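Local structure of cytochrome P450 (CYP102L1) (6N6Q) at residues N182-A187 / Q271-L276; E66-I71 / P346-Q351. The protein is a phage-encoded cytochrome P450 that binds haem and probably acts as a monooxygenase on an unknown substrate. All blocks are in the same frame, centred on the assembly; numbering follows the deposited sequence.

Contact 1 of 2, residues N182-A187 / Q271-L276. With HEM (protoporphyrin IX containing Fe), chain E.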
loop_
_atom_site.group_PDB
_atom_site.type_symbol
_atom_site.label_atom_id
_atom_site.label_comp_id
_atom_site.label_asym_id
_atom_site.label_seq_id
_atom_site.Cartn_x
_atom_site.Cartn_y
_atom_site.Cartn_z
ATOM N N ASN A 182 -6.616 12.941 -14.984
ATOM C CA ASN A 182 -6.427 14.276 -14.442
ATOM C C ASN A 182 -4.980 14.716 -14.656
ATOM O O ASN A 182 -4.063 13.889 -14.589
ATOM C CB ASN A 182 -6.774 14.287 -12.951
ATOM C CG ASN A 182 -7.103 15.672 -12.435
ATOM O OD1 ASN A 182 -6.213 16.439 -12.068
ATOM N ND2 ASN A 182 -8.390 15.997 -12.394
ATOM N N PRO A 183 -4.736 15.997 -14.944
ATOM C CA PRO A 183 -3.342 16.446 -15.088
ATOM C C PRO A 183 -2.543 16.334 -13.802
ATOM O O PRO A 183 -1.339 16.057 -13.857
ATOM C CB PRO A 183 -3.486 17.905 -15.545
ATOM C CG PRO A 183 -4.860 18.311 -15.104
ATOM C CD PRO A 183 -5.700 17.075 -15.224
ATOM N N PHE A 184 -3.181 16.531 -12.645
ATOM C CA PHE A 184 -2.465 16.452 -11.376
ATOM C C PHE A 184 -1.889 15.059 -11.150
ATOM O O PHE A 184 -0.709 14.909 -10.813
ATOM C CB PHE A 184 -3.393 16.839 -10.223
ATOM C CG PHE A 184 -2.794 16.622 -8.861
ATOM C CD1 PHE A 184 -1.991 17.589 -8.281
ATOM C CD2 PHE A 184 -3.030 15.448 -8.161
ATOM C CE1 PHE A 184 -1.437 17.394 -7.031
ATOM C CE2 PHE A 184 -2.477 15.247 -6.910
ATOM C CZ PHE A 184 -1.680 16.222 -6.344
ATOM N N ILE A 185 -2.712 14.022 -11.325
ATOM C CA ILE A 185 -2.239 12.663 -11.077
ATOM C C ILE A 185 -1.162 12.274 -12.084
ATOM O O ILE A 185 -0.255 11.496 -11.763
ATOM C CB ILE A 185 -3.424 11.675 -11.078
ATOM C CG1 ILE A 185 -2.942 10.237 -10.882
ATOM C CG2 ILE A 185 -4.228 11.794 -12.351
ATOM C CD1 ILE A 185 -2.262 10.003 -9.553
ATOM N N THR A 186 -1.219 12.819 -13.302
ATOM C CA THR A 186 -0.166 12.547 -14.275
ATOM C C THR A 186 1.157 13.169 -13.841
ATOM O O THR A 186 2.218 12.549 -13.984
ATOM C CB THR A 186 -0.575 13.064 -15.656
ATOM O OG1 THR A 186 -1.802 12.443 -16.056
ATOM C CG2 THR A 186 0.492 12.739 -16.683
ATOM N N ALA A 187 1.113 14.388 -13.299
ATOM C CA ALA A 187 2.338 15.046 -12.858
ATOM C C ALA A 187 2.962 14.322 -11.670
ATOM O O ALA A 187 4.191 14.255 -11.553
ATOM C CB ALA A 187 2.051 16.507 -12.509
ATOM N N GLN A 271 1.174 15.745 3.375
ATOM C CA GLN A 271 0.350 14.633 3.839
ATOM C C GLN A 271 -0.650 14.207 2.772
ATOM O O GLN A 271 -0.883 13.008 2.578
ATOM C CB GLN A 271 -0.374 15.012 5.130
ATOM C CG GLN A 271 0.520 15.566 6.233
ATOM C CD GLN A 271 1.535 14.561 6.747
ATOM O OE1 GLN A 271 1.469 13.371 6.436
ATOM N NE2 GLN A 271 2.484 15.042 7.542
ATOM N N ILE A 272 -1.247 15.173 2.070
ATOM C CA ILE A 272 -2.158 14.848 0.976
ATOM C C ILE A 272 -1.433 14.034 -0.089
ATOM O O ILE A 272 -1.932 13.003 -0.555
ATOM C CB ILE A 272 -2.768 16.132 0.386
ATOM C CG1 ILE A 272 -3.690 16.804 1.408
ATOM C CG2 ILE A 272 -3.513 15.826 -0.906
ATOM C CD1 ILE A 272 -4.208 18.157 0.965
ATOM N N LEU A 273 -0.241 14.488 -0.486
ATOM C CA LEU A 273 0.562 13.723 -1.434
ATOM C C LEU A 273 0.933 12.362 -0.865
ATOM O O LEU A 273 0.972 11.365 -1.594
ATOM C CB LEU A 273 1.822 14.501 -1.811
ATOM C CG LEU A 273 1.657 15.720 -2.717
ATOM C CD1 LEU A 273 3.016 16.325 -3.030
ATOM C CD2 LEU A 273 0.930 15.337 -3.996
ATOM N N THR A 274 1.205 12.302 0.441
ATOM C CA THR A 274 1.571 11.036 1.070
ATOM C C THR A 274 0.424 10.036 1.001
ATOM O O THR A 274 0.592 8.913 0.514
ATOM C CB THR A 274 1.989 11.272 2.522
ATOM O OG1 THR A 274 3.159 12.098 2.559
ATOM C CG2 THR A 274 2.274 9.946 3.211
ATOM N N PHE A 275 -0.756 10.432 1.485
ATOM C CA PHE A 275 -1.902 9.530 1.470
ATOM C C PHE A 275 -2.262 9.112 0.052
ATOM O O PHE A 275 -2.754 7.999 -0.162
ATOM C CB PHE A 275 -3.106 10.190 2.147
ATOM C CG PHE A 275 -2.867 10.575 3.583
ATOM C CD1 PHE A 275 -1.815 10.030 4.303
ATOM C CD2 PHE A 275 -3.704 11.480 4.214
ATOM C CE1 PHE A 275 -1.599 10.383 5.622
ATOM C CE2 PHE A 275 -3.495 11.837 5.533
ATOM C CZ PHE A 275 -2.440 11.288 6.237
ATOM N N LEU A 276 -2.010 9.981 -0.930
ATOM C CA LEU A 276 -2.325 9.646 -2.312
ATOM C C LEU A 276 -1.405 8.557 -2.846
ATOM O O LEU A 276 -1.866 7.598 -3.471
ATOM C CB LEU A 276 -2.244 10.892 -3.195
ATOM C CG LEU A 276 -3.490 11.777 -3.222
ATOM C CD1 LEU A 276 -3.392 12.795 -4.347
ATOM C CD2 LEU A 276 -4.743 10.927 -3.360
HETATM C CHA HEM E . 3.217 2.961 6.429
HETATM C CHB HEM E . 1.858 -1.001 3.965
HETATM C CHC HEM E . -2.336 1.168 2.796
HETATM C CHD HEM E . -0.631 5.338 4.618
HETATM C C1A HEM E . 3.219 1.687 5.895
HETATM C C2A HEM E . 4.238 0.668 6.073
HETATM C C3A HEM E . 3.862 -0.418 5.394
HETATM C C4A HEM E . 2.590 -0.140 4.758
HETATM C CMA HEM E . 4.655 -1.738 5.306
HETATM C CAA HEM E . 5.540 0.802 6.891
HETATM C CBA HEM E . 6.612 1.420 5.998
HETATM C CGA HEM E . 7.952 1.408 6.687
HETATM O O1A HEM E . 8.066 0.813 7.791
HETATM O O2A HEM E . 8.913 1.996 6.129
HETATM C C1B HEM E . 0.581 -0.782 3.484
HETATM C C2B HEM E . -0.267 -1.769 2.844
HETATM C C3B HEM E . -1.431 -1.172 2.518
HETATM C C4B HEM E . -1.348 0.214 2.944
HETATM C CMB HEM E . 0.167 -3.235 2.615
HETATM C CAB HEM E . -2.688 -1.754 1.817
HETATM C CBB HEM E . -2.811 -3.011 1.374
HETATM C C1C HEM E . -2.270 2.484 3.207
HETATM C C2C HEM E . -3.327 3.471 3.126
HETATM C C3C HEM E . -2.873 4.624 3.622
HETATM C C4C HEM E . -1.493 4.419 4.046
HETATM C CMC HEM E . -4.746 3.248 2.559
HETATM C CAC HEM E . -3.732 5.910 3.696
HETATM C CBC HEM E . -3.286 7.054 4.223
HETATM C C1D HEM E . 0.553 5.066 5.277
HETATM C C2D HEM E . 1.382 6.020 5.990
HETATM C C3D HEM E . 2.438 5.367 6.489
HETATM C C4D HEM E . 2.326 3.970 6.114
HETATM C CMD HEM E . 1.095 7.531 6.144
HETATM C CAD HEM E . 3.584 5.987 7.322
HETATM C CBD HEM E . 3.180 6.058 8.792
HETATM C CGD HEM E . 4.330 6.575 9.621
HETATM O O1D HEM E . 4.071 7.229 10.665
HETATM O O2D HEM E . 5.507 6.340 9.238
HETATM N NA HEM E . 2.233 1.154 5.085
HETATM N NB HEM E . -0.111 0.411 3.527
HETATM N NC HEM E . -1.171 3.101 3.773
HETATM N ND HEM E . 1.163 3.827 5.376
HETATM FE FE HEM E . 0.583 2.160 4.313
#

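Contact 2 of 2, residues E66-I71 / P346-Q351. With CAC (cacodylate ion), chain F.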
loop_
_atom_site.group_PDB
_atom_site.type_symbol
_atom_site.label_atom_id
_atom_site.label_comp_id
_atom_site.label_asym_id
_atom_site.label_seq_id
_atom_site.Cartn_x
_atom_site.Cartn_y
_atom_site.Cartn_z
ATOM N N GLU A 66 13.175 -15.808 13.652
ATOM C CA GLU A 66 13.683 -15.376 14.952
ATOM C C GLU A 66 14.480 -14.082 14.838
ATOM O O GLU A 66 14.431 -13.235 15.738
ATOM C CB GLU A 66 14.541 -16.474 15.583
ATOM C CG GLU A 66 13.759 -17.661 16.120
ATOM C CD GLU A 66 13.489 -18.711 15.062
ATOM O OE1 GLU A 66 13.883 -18.497 13.894
ATOM O OE2 GLU A 66 12.889 -19.754 15.401
ATOM N N LEU A 67 15.226 -13.914 13.745
ATOM C CA LEU A 67 16.020 -12.701 13.578
ATOM C C LEU A 67 15.134 -11.484 13.343
ATOM O O LEU A 67 15.393 -10.408 13.895
ATOM C CB LEU A 67 17.009 -12.876 12.426
ATOM C CG LEU A 67 18.201 -13.800 12.679
ATOM C CD1 LEU A 67 18.980 -14.028 11.397
ATOM C CD2 LEU A 67 19.099 -13.215 13.754
ATOM N N ILE A 68 14.081 -11.634 12.534
ATOM C CA ILE A 68 13.237 -10.492 12.192
ATOM C C ILE A 68 12.517 -9.960 13.425
ATOM O O ILE A 68 12.444 -8.744 13.638
ATOM C CB ILE A 68 12.246 -10.873 11.076
ATOM C CG1 ILE A 68 12.960 -10.929 9.726
ATOM C CG2 ILE A 68 11.088 -9.890 11.023
ATOM C CD1 ILE A 68 12.062 -11.332 8.583
ATOM N N GLU A 69 11.978 -10.853 14.261
ATOM C CA GLU A 69 11.264 -10.394 15.448
ATOM C C GLU A 69 12.184 -9.693 16.439
ATOM O O GLU A 69 11.710 -8.862 17.221
ATOM C CB GLU A 69 10.536 -11.561 16.121
ATOM C CG GLU A 69 11.393 -12.770 16.426
ATOM C CD GLU A 69 10.563 -13.979 16.823
ATOM O OE1 GLU A 69 9.319 -13.861 16.851
ATOM O OE2 GLU A 69 11.150 -15.046 17.105
ATOM N N GLU A 70 13.483 -10.000 16.420
ATOM C CA GLU A 70 14.435 -9.192 17.176
ATOM C C GLU A 70 14.597 -7.814 16.549
ATOM O O GLU A 70 14.717 -6.810 17.260
ATOM C CB GLU A 70 15.785 -9.904 17.258
ATOM C CG GLU A 70 15.827 -11.066 18.235
ATOM C CD GLU A 70 17.148 -11.813 18.191
ATOM O OE1 GLU A 70 17.405 -12.513 17.189
ATOM O OE2 GLU A 70 17.934 -11.691 19.153
ATOM N N ILE A 71 14.604 -7.750 15.215
ATOM C CA ILE A 71 14.693 -6.470 14.519
ATOM C C ILE A 71 13.449 -5.629 14.774
ATOM O O ILE A 71 13.525 -4.396 14.853
ATOM C CB ILE A 71 14.927 -6.704 13.012
ATOM C CG1 ILE A 71 16.236 -7.460 12.785
ATOM C CG2 ILE A 71 14.954 -5.391 12.253
ATOM C CD1 ILE A 71 17.471 -6.655 13.123
ATOM N N PRO A 346 6.779 -4.972 0.075
ATOM C CA PRO A 346 7.542 -6.215 0.260
ATOM C C PRO A 346 8.496 -6.189 1.441
ATOM O O PRO A 346 9.027 -7.248 1.799
ATOM C CB PRO A 346 8.305 -6.352 -1.061
ATOM C CG PRO A 346 8.511 -4.942 -1.502
ATOM C CD PRO A 346 7.288 -4.177 -1.058
ATOM N N GLY A 347 8.734 -5.036 2.050
ATOM C CA GLY A 347 9.633 -4.985 3.186
ATOM C C GLY A 347 9.767 -3.573 3.703
ATOM O O GLY A 347 9.212 -2.622 3.144
ATOM N N TYR A 348 10.521 -3.453 4.791
ATOM C CA TYR A 348 10.769 -2.171 5.430
ATOM C C TYR A 348 12.188 -2.154 5.978
ATOM O O TYR A 348 12.813 -3.198 6.183
ATOM C CB TYR A 348 9.753 -1.892 6.548
ATOM C CG TYR A 348 9.589 -3.032 7.525
ATOM C CD1 TYR A 348 8.677 -4.053 7.284
ATOM C CD2 TYR A 348 10.339 -3.088 8.691
ATOM C CE1 TYR A 348 8.521 -5.096 8.173
ATOM C CE2 TYR A 348 10.189 -4.128 9.587
ATOM C CZ TYR A 348 9.279 -5.129 9.323
ATOM O OH TYR A 348 9.128 -6.168 10.212
ATOM N N PHE A 349 12.693 -0.947 6.211
ATOM C CA PHE A 349 14.052 -0.742 6.689
ATOM C C PHE A 349 14.027 -0.352 8.159
ATOM O O PHE A 349 13.252 0.523 8.561
ATOM C CB PHE A 349 14.764 0.333 5.867
ATOM C CG PHE A 349 15.144 -0.115 4.486
ATOM C CD1 PHE A 349 16.332 -0.800 4.269
ATOM C CD2 PHE A 349 14.319 0.146 3.404
ATOM C CE1 PHE A 349 16.688 -1.214 2.997
ATOM C CE2 PHE A 349 14.669 -0.267 2.132
ATOM C CZ PHE A 349 15.855 -0.947 1.928
ATOM N N ARG A 350 14.874 -1.000 8.953
ATOM C CA ARG A 350 14.995 -0.701 10.369
ATOM C C ARG A 350 16.419 -0.263 10.679
ATOM O O ARG A 350 17.355 -0.558 9.935
ATOM C CB ARG A 350 14.616 -1.910 11.231
ATOM C CG ARG A 350 13.209 -2.427 10.981
ATOM C CD ARG A 350 12.504 -2.722 12.289
ATOM N NE ARG A 350 11.763 -1.567 12.785
ATOM C CZ ARG A 350 11.440 -1.380 14.060
ATOM N NH1 ARG A 350 11.810 -2.265 14.976
ATOM N NH2 ARG A 350 10.757 -0.302 14.422
ATOM N N GLN A 351 16.571 0.455 11.789
ATOM C CA GLN A 351 17.873 0.941 12.222
ATOM C C GLN A 351 17.998 0.750 13.726
ATOM O O GLN A 351 16.999 0.720 14.449
ATOM C CB GLN A 351 18.086 2.417 11.852
ATOM C CG GLN A 351 17.177 3.381 12.588
ATOM C CD GLN A 351 17.300 4.801 12.081
ATOM O OE1 GLN A 351 17.756 5.037 10.962
ATOM N NE2 GLN A 351 16.894 5.759 12.904
HETATM AS AS CAC F . 16.457 9.595 11.730
HETATM O O1 CAC F . 15.563 10.823 12.556
HETATM O O2 CAC F . 15.689 8.284 10.911
HETATM C C1 CAC F . 17.631 10.476 10.494
HETATM C C2 CAC F . 17.722 8.883 12.981
#

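Contact 1 of 2, residues N182-A187 / Q271-L276
Phe-184 reaches from the first turn of helix 183-196 to two leucines of helix 265-296, and every close approach in this small, buried contact is made to its ring. The rim of the ring does the touching: CE2 of Phe-184 lies 3.7 Å from CD1 of Leu-276, which sits at the ring edge near its plane, while CZ of Phe-184 is 3.6 Å from CD2 of Leu-273, approached obliquely. With CG opposite the backbone nitrogen (chi1 173°), the phenyl group is carried toward helix 265-296, and the Leu-276 side chain comes from the opposite direction to the ring edge. The contacts between the two segments are apolar. Phe-173, nearly parallel to the Phe-184 ring at about 10°, and Ile-224 of helix 212-237, which touches both Phe-184 and Leu-273, add to them; Glu-227 also touches Phe-184.

The looser, polar part lies at the start of helix 183-196, where Pro-183 is exposed and Asn-182 partly so. Asn-182 is the N-cap: its OD1 accepts from the Phe-184 backbone N at 3.1 Å, through a lone pair in the carbonyl plane and with an N-H...O angle of 155°. The cap thus fixes the backbone of the very residue whose ring enters the core.

On the haem side of helix 265-296, Phe-275 CD1 comes within 3.3 Å of haem CBC, and Thr-274 CG2 lies 4.0 Å from haem CMD. One long helix therefore packs against Phe-184 and the porphyrin, in keeping with the long haem-spanning helix of the cytochrome P450 fold.

Contact 2 of 2, residues E66-I71 / P346-Q351
Arg-350 and Ile-71 make the one hydrogen bond between residues 66-71 and 346-351. NH1 of Arg-350 donates to the backbone O of Ile-71 at 2.7 Å, with an N-H...O angle of 158°. The bond is well aligned on both partners: the donor sits on a lone pair in the carbonyl plane, and the oxygen lies only 8° out of the guanidinium plane, at its edge. Bends in the arginine chain at chi2 and chi3 turn the group toward the last turn of the helix.

Apolar contact accompanies this bond. CG2 of Ile-71 lies 3.6 Å from both CB and CD of Arg-350, the two side chains running alongside one another in opposite senses. Val-371 and Val-373 of strand 370-374 also touch Ile-71, while Trp-77 touches both Ile-71 and Arg-350.

A third, thinner approach brings Tyr-348 OH to 4.3 Å from Ile-68 CG2. The hydroxyl has its polar partner just beyond the helix, a hydrogen bond with OD1 of Asn-72, and the Tyr-348 side chain also touches the haem.

Chemically, the contact joins a buried arginine to a main-chain carbonyl where the helix ends. The positive charge of Arg-350 is probably favoured there by the partial negative charge of the C-terminal end, while its aliphatic carbons share in the apolar seam between helix and sheet.

In the fold
Both contacts are buried, yet they share no helix or strand and lie on opposite sides of the chain's centre, their centres about 30 Å apart and their nearest atoms about 14 Å. Contact 1 joins two helices through hydrocarbon alone, while side-chain hydrogen bonds on both helices lie away from the touching side chains. Contact 2 sets a short helix against a five-stranded mixed sheet, where a charged side chain bonds to a main-chain carbonyl amid apolar neighbours. The haem relates them: residues 271-276 supply Thr-274 and Phe-275 to its pocket, and residues 346-351 supply Tyr-348, so a helix and a strand both contribute to the cofactor site.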